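PDB 6KCW: alginate lyase from Chitinophaga sp. MD30, which cleaves the polysaccharide alginate by beta-elimination, as a bacterial member of polysaccharide lyase family 36. Local coordinates for residues A[84-90]-A[222-228]; A[115-119]-A[181-185]. One frame throughout, in Å; residues are numbered along the deposited sequence.

Contact 1 of 2, residues A[84-90]-A[222-228]; sequences FDWSRGG and WQSPVDS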
loop_
_atom_site.group_PDB
_atom_site.type_symbol
_atom_site.label_atom_id
_atom_site.label_comp_id
_atom_site.label_asym_id
_atom_site.label_seq_id
_atom_site.Cartn_x
_atom_site.Cartn_y
_atom_site.Cartn_z
ATOM N N PHE A 84 -8.324 16.669 -5.155
ATOM C CA PHE A 84 -8.376 15.678 -4.095
ATOM C C PHE A 84 -8.486 16.377 -2.744
ATOM O O PHE A 84 -7.852 17.407 -2.505
ATOM C CB PHE A 84 -7.137 14.791 -4.150
ATOM C CG PHE A 84 -7.194 13.618 -3.224
ATOM C CD1 PHE A 84 -7.762 12.427 -3.636
ATOM C CD2 PHE A 84 -6.678 13.707 -1.935
ATOM C CE1 PHE A 84 -7.820 11.343 -2.788
ATOM C CE2 PHE A 84 -6.725 12.627 -1.083
ATOM C CZ PHE A 84 -7.299 11.439 -1.506
ATOM N N ASP A 85 -9.317 15.837 -1.867
ATOM C CA ASP A 85 -9.500 16.409 -0.535
ATOM C C ASP A 85 -8.601 15.631 0.414
ATOM O O ASP A 85 -8.916 14.501 0.804
ATOM C CB ASP A 85 -10.966 16.366 -0.104
ATOM C CG ASP A 85 -11.193 16.979 1.278
ATOM O OD1 ASP A 85 -10.291 17.689 1.794
ATOM O OD2 ASP A 85 -12.281 16.744 1.852
ATOM N N TRP A 86 -7.480 16.248 0.789
ATOM C CA TRP A 86 -6.498 15.573 1.633
ATOM C C TRP A 86 -7.146 14.981 2.875
ATOM O O TRP A 86 -6.916 13.816 3.215
ATOM C CB TRP A 86 -5.399 16.547 2.047
ATOM C CG TRP A 86 -4.519 17.061 0.955
ATOM C CD1 TRP A 86 -4.206 18.364 0.716
ATOM C CD2 TRP A 86 -3.789 16.289 -0.007
ATOM N NE1 TRP A 86 -3.339 18.455 -0.333
ATOM C CE2 TRP A 86 -3.066 17.195 -0.801
ATOM C CE3 TRP A 86 -3.678 14.919 -0.275
ATOM C CZ2 TRP A 86 -2.242 16.780 -1.850
ATOM C CZ3 TRP A 86 -2.868 14.507 -1.315
ATOM C CH2 TRP A 86 -2.159 15.434 -2.093
ATOM N N SER A 87 -7.961 15.780 3.562
ATOM C CA SER A 87 -8.600 15.411 4.833
ATOM C C SER A 87 -7.495 14.993 5.808
ATOM O O SER A 87 -6.482 15.698 5.900
ATOM C CB SER A 87 -9.684 14.380 4.582
ATOM O OG SER A 87 -10.281 14.029 5.796
ATOM N N ARG A 88 -7.642 13.885 6.545
ATOM C CA ARG A 88 -6.608 13.518 7.511
ATOM C C ARG A 88 -5.542 12.616 6.903
ATOM O O ARG A 88 -4.362 12.751 7.237
ATOM C CB ARG A 88 -7.222 12.843 8.743
ATOM C CG ARG A 88 -6.205 12.295 9.756
ATOM C CD ARG A 88 -5.650 13.427 10.632
ATOM N NE ARG A 88 -4.944 12.923 11.781
ATOM C CZ ARG A 88 -3.900 13.535 12.323
ATOM N NH1 ARG A 88 -3.427 14.651 11.784
ATOM N NH2 ARG A 88 -3.295 13.023 13.402
ATOM N N GLY A 89 -5.921 11.719 6.003
ATOM C CA GLY A 89 -4.980 10.837 5.352
ATOM C C GLY A 89 -5.603 9.480 5.138
ATOM O O GLY A 89 -6.792 9.277 5.355
ATOM N N GLY A 90 -4.786 8.534 4.704
ATOM C CA GLY A 90 -5.270 7.191 4.480
ATOM C C GLY A 90 -4.191 6.372 3.804
ATOM O O GLY A 90 -3.066 6.837 3.619
ATOM N N TRP A 222 -11.479 11.171 10.005
ATOM C CA TRP A 222 -10.673 10.846 8.838
ATOM C C TRP A 222 -11.470 10.917 7.538
ATOM O O TRP A 222 -10.874 10.826 6.454
ATOM C CB TRP A 222 -10.088 9.437 8.970
ATOM C CG TRP A 222 -9.014 9.273 9.987
ATOM C CD1 TRP A 222 -9.165 9.165 11.340
ATOM C CD2 TRP A 222 -7.611 9.144 9.731
ATOM N NE1 TRP A 222 -7.937 8.996 11.945
ATOM C CE2 TRP A 222 -6.969 8.986 10.977
ATOM C CE3 TRP A 222 -6.832 9.164 8.572
ATOM C CZ2 TRP A 222 -5.593 8.841 11.090
ATOM C CZ3 TRP A 222 -5.467 9.023 8.692
ATOM C CH2 TRP A 222 -4.864 8.859 9.939
ATOM N N GLN A 223 -12.792 11.051 7.623
ATOM C CA GLN A 223 -13.621 11.117 6.432
ATOM C C GLN A 223 -13.459 12.454 5.722
ATOM O O GLN A 223 -12.970 13.440 6.278
ATOM C CB GLN A 223 -15.098 10.922 6.775
ATOM C CG GLN A 223 -15.503 9.480 6.992
ATOM C CD GLN A 223 -16.835 9.354 7.703
ATOM O OE1 GLN A 223 -17.516 10.349 7.934
ATOM N NE2 GLN A 223 -17.209 8.127 8.058
ATOM N N SER A 224 -13.902 12.471 4.474
ATOM C CA SER A 224 -13.999 13.662 3.665
ATOM C C SER A 224 -15.448 13.873 3.247
ATOM O O SER A 224 -16.181 12.903 3.027
ATOM C CB SER A 224 -13.114 13.544 2.417
ATOM O OG SER A 224 -13.517 14.450 1.414
ATOM N N PRO A 225 -15.892 15.124 3.127
ATOM C CA PRO A 225 -17.266 15.387 2.679
ATOM C C PRO A 225 -17.496 15.250 1.175
ATOM O O PRO A 225 -18.650 15.356 0.742
ATOM C CB PRO A 225 -17.498 16.834 3.144
ATOM C CG PRO A 225 -16.149 17.452 3.118
ATOM C CD PRO A 225 -15.191 16.355 3.534
ATOM N N VAL A 226 -16.460 15.004 0.360
ATOM C CA VAL A 226 -16.621 14.883 -1.086
ATOM C C VAL A 226 -16.016 13.571 -1.577
ATOM O O VAL A 226 -15.142 12.979 -0.939
ATOM C CB VAL A 226 -15.982 16.061 -1.859
ATOM C CG1 VAL A 226 -16.708 17.361 -1.561
ATOM C CG2 VAL A 226 -14.496 16.173 -1.532
ATOM N N ASP A 227 -16.497 13.126 -2.739
ATOM C CA ASP A 227 -15.836 12.039 -3.444
ATOM C C ASP A 227 -14.487 12.536 -3.939
ATOM O O ASP A 227 -14.370 13.667 -4.414
ATOM C CB ASP A 227 -16.685 11.548 -4.623
ATOM C CG ASP A 227 -18.010 10.900 -4.189
ATOM O OD1 ASP A 227 -18.127 10.455 -3.032
ATOM O OD2 ASP A 227 -18.942 10.821 -5.018
ATOM N N SER A 228 -13.458 11.700 -3.797
ATOM C CA SER A 228 -12.113 12.031 -4.253
ATOM C C SER A 228 -11.513 10.838 -4.983
ATOM O O SER A 228 -11.958 9.698 -4.822
ATOM C CB SER A 228 -11.209 12.455 -3.095
ATOM O OG SER A 228 -11.371 13.832 -2.808
HETATM O O HOH W 1 -8.814 11.264 4.937
#

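Contact 2 of 2, residues A[115-119]-A[181-185]; sequences TLRMM and AQIII. With PO4 (phosphate ion), chain B.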
loop_
_atom_site.group_PDB
_atom_site.type_symbol
_atom_site.label_atom_id
_atom_site.label_comp_id
_atom_site.label_asym_id
_atom_site.label_seq_id
_atom_site.Cartn_x
_atom_site.Cartn_y
_atom_site.Cartn_z
ATOM N N THR A 115 2.938 -5.694 7.968
ATOM C CA THR A 115 2.742 -5.179 6.613
ATOM C C THR A 115 3.686 -4.019 6.330
ATOM O O THR A 115 4.092 -3.282 7.233
ATOM C CB THR A 115 1.321 -4.674 6.340
ATOM O OG1 THR A 115 0.923 -3.778 7.387
ATOM C CG2 THR A 115 0.346 -5.827 6.192
ATOM N N LEU A 116 4.008 -3.857 5.043
ATOM C CA LEU A 116 4.695 -2.686 4.515
ATOM C C LEU A 116 3.675 -2.013 3.597
ATOM O O LEU A 116 3.432 -2.485 2.484
ATOM C CB LEU A 116 5.973 -3.094 3.778
ATOM C CG LEU A 116 7.168 -2.145 3.563
ATOM C CD1 LEU A 116 8.269 -2.841 2.772
ATOM C CD2 LEU A 116 6.747 -0.848 2.864
ATOM N N ARG A 117 3.048 -0.938 4.073
ATOM C CA ARG A 117 2.157 -0.121 3.252
ATOM C C ARG A 117 2.598 1.334 3.337
ATOM O O ARG A 117 3.563 1.677 4.031
ATOM C CB ARG A 117 0.682 -0.260 3.675
ATOM C CG ARG A 117 0.126 -1.660 3.505
ATOM C CD ARG A 117 -1.263 -1.815 4.143
ATOM N NE ARG A 117 -1.306 -1.303 5.504
ATOM C CZ ARG A 117 -2.426 -1.106 6.192
ATOM N NH1 ARG A 117 -3.608 -1.386 5.658
ATOM N NH2 ARG A 117 -2.365 -0.626 7.422
ATOM N N MET A 118 1.877 2.196 2.617
ATOM C CA MET A 118 2.203 3.612 2.547
ATOM C C MET A 118 0.934 4.432 2.716
ATOM O O MET A 118 -0.154 4.014 2.304
ATOM C CB MET A 118 2.896 3.980 1.208
ATOM C CG MET A 118 3.452 5.415 1.158
ATOM S SD MET A 118 4.339 5.841 -0.362
ATOM C CE MET A 118 2.977 5.846 -1.549
ATOM N N MET A 119 1.086 5.608 3.326
ATOM C CA MET A 119 -0.027 6.515 3.552
ATOM C C MET A 119 0.303 7.899 3.020
ATOM O O MET A 119 1.468 8.260 2.844
ATOM C CB MET A 119 -0.372 6.649 5.038
ATOM C CG MET A 119 -0.841 5.391 5.704
ATOM S SD MET A 119 -1.378 5.783 7.379
ATOM C CE MET A 119 -2.704 6.969 7.148
ATOM N N ALA A 181 12.821 -3.221 5.060
ATOM C CA ALA A 181 11.664 -2.485 4.551
ATOM C C ALA A 181 12.153 -1.227 3.844
ATOM O O ALA A 181 12.867 -0.420 4.444
ATOM C CB ALA A 181 10.697 -2.125 5.688
ATOM N N GLN A 182 11.764 -1.044 2.585
ATOM C CA GLN A 182 12.270 0.080 1.807
ATOM C C GLN A 182 11.162 0.703 0.974
ATOM O O GLN A 182 10.387 -0.010 0.326
ATOM C CB GLN A 182 13.421 -0.358 0.896
ATOM C CG GLN A 182 13.967 0.733 -0.032
ATOM C CD GLN A 182 15.058 0.219 -0.968
ATOM O OE1 GLN A 182 14.827 0.007 -2.161
ATOM N NE2 GLN A 182 16.251 0.018 -0.426
ATOM N N ILE A 183 11.108 2.040 0.976
ATOM C CA ILE A 183 10.230 2.815 0.102
ATOM C C ILE A 183 11.046 3.891 -0.604
ATOM O O ILE A 183 11.716 4.695 0.051
ATOM C CB ILE A 183 9.079 3.474 0.879
ATOM C CG1 ILE A 183 8.178 2.413 1.519
ATOM C CG2 ILE A 183 8.276 4.393 -0.056
ATOM C CD1 ILE A 183 7.196 2.982 2.484
ATOM N N ILE A 184 10.960 3.929 -1.932
ATOM C CA ILE A 184 11.672 4.907 -2.758
ATOM C C ILE A 184 10.641 5.648 -3.598
ATOM O O ILE A 184 9.866 5.020 -4.330
ATOM C CB ILE A 184 12.728 4.241 -3.663
ATOM C CG1 ILE A 184 13.566 3.217 -2.888
ATOM C CG2 ILE A 184 13.640 5.297 -4.290
ATOM C CD1 ILE A 184 14.575 3.830 -1.926
ATOM N N ILE A 185 10.621 6.974 -3.489
ATOM C CA ILE A 185 9.648 7.806 -4.191
ATOM C C ILE A 185 10.414 8.809 -5.042
ATOM O O ILE A 185 11.220 9.589 -4.516
ATOM C CB ILE A 185 8.687 8.516 -3.222
ATOM C CG1 ILE A 185 7.927 7.494 -2.378
ATOM C CG2 ILE A 185 7.692 9.398 -3.971
ATOM C CD1 ILE A 185 7.020 8.138 -1.366
HETATM P P PO4 B . -4.543 0.774 10.656
HETATM O O1 PO4 B . -4.851 0.014 9.391
HETATM O O2 PO4 B . -5.628 0.500 11.675
HETATM O O3 PO4 B . -4.562 2.266 10.414
HETATM O O4 PO4 B . -3.199 0.298 11.230
#

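Contact 1 of 2, residues A[84-90]-A[222-228]
Ser224 OG is gripped from two directions: it donates to Asp85 OD2 at 2.6 Å and accepts from the backbone N of Val226, which closes an ST turn. This turn lies in the loop between strands 206-215 and 228-241 of a beta-sandwich, and it faces the loop that runs into strand 89-92. The hydroxyl meets the carboxylate oxygen on its anti side, 27° out of the plane, while Pro225 CD lies against the same oxygen. With CG trans to the backbone N (chi1 -179°), Asp85 reaches straight across to the turn. Its own backbone N is held as well, by a nearly straight hydrogen bond of 3.0 Å to Ser228 OG. CB of Ser228 rests 3.5 Å from CD1 of Phe84, whose ring also meets Phe80 and Trp120 edge to face.

Farther along, Ser87 OG donates to Gln223 O from well above the carbonyl plane. Next comes the aromatic contact. Arg88 bends at chi2 and lays CG over one face of the Trp222 six-membered ring, 3.3 Å from its centroid, a CH-pi contact. The guanidinium is tilted 59° to the ring and too distant for more than a weak cation-pi attraction; its NH1 makes a weak hydrogen bond to Gln122 O and a long, weak ion pair with Asp124. Gly89 passes the edge of the indole, with its O 3.2 Å from CE3 of Trp222. A serine in place of Trp222 would probably leave the Arg88 methylenes without their aromatic platform and open a gap beside Gly89 O. Between the two segments sits a water that accepts from Gly89 N and donates to Trp222 O at 2.6 Å.

Contact 2 of 2, residues A[115-119]-A[181-185]
Leu116 and Met118 both set CG trans to the backbone N (chi1 -157° for Leu116), which carries their side chains out from strand 113-122 toward strand 179-185. The two segments belong to different sheets; their axes come within 8.5 Å, the N-to-C directions 27° apart. This is face-to-face packing across the interior of a beta-sandwich, with no hydrogen bond between the segments and the bridge made mainly by apolar side chains. Leu116 divides its methyls: CD1 touches CA of Ala181 at 3.8 Å, and CD2 lies alongside Ile183 CG1, also at 3.8 Å, the two side chains sliding past each other in opposite directions. Two residues on, Met118 stays extended until it bends at its last torsion (chi3 69°), and its SD lies across Ile185 CD1 at 3.7 Å. Trp197 borders the Leu116 and Ala181 end, and Phe130 packs on Met118.

Arg117, between them, points to the other face of its sheet. There NH2 gives a nearly straight hydrogen bond of 3.2 Å to O1 of a phosphate ion, an oxygen at the guanidinium edge and in its plane; NH1 bonds His212 ND1, and Lys91 and Tyr133 also hold the phosphate. The ion probably came from the crystallisation liquor, yet its site is consistent with a groove suited to an acidic polysaccharide. Alternation along one strand thus separates the chemistry: hydrocarbon and sulfur fill the sandwich interior, whereas the opposite face carries the charge for an anion.

In the fold
Contacts 1 and 2 have centres about 21 Å apart but meet on one sheet, where strands 89-92 and 113-122 are antiparallel neighbours. In chain order, residues 84-90 come first, then 115-119 and 181-185, and 222-228 last, so both segments of contact 2 fall between those of contact 1. Contact 2 joins the two sheets, its centre about 7 Å from that of the chain; contact 1, about 17 Å out, ties a loop to the start of strand 89-92 and the turn before it. Met119, on the sheet's other face, packs on Gly90 O and Trp222, joining contact 1 to the strand whose interior side carries contact 2, consistent with the concanavalin-like fold.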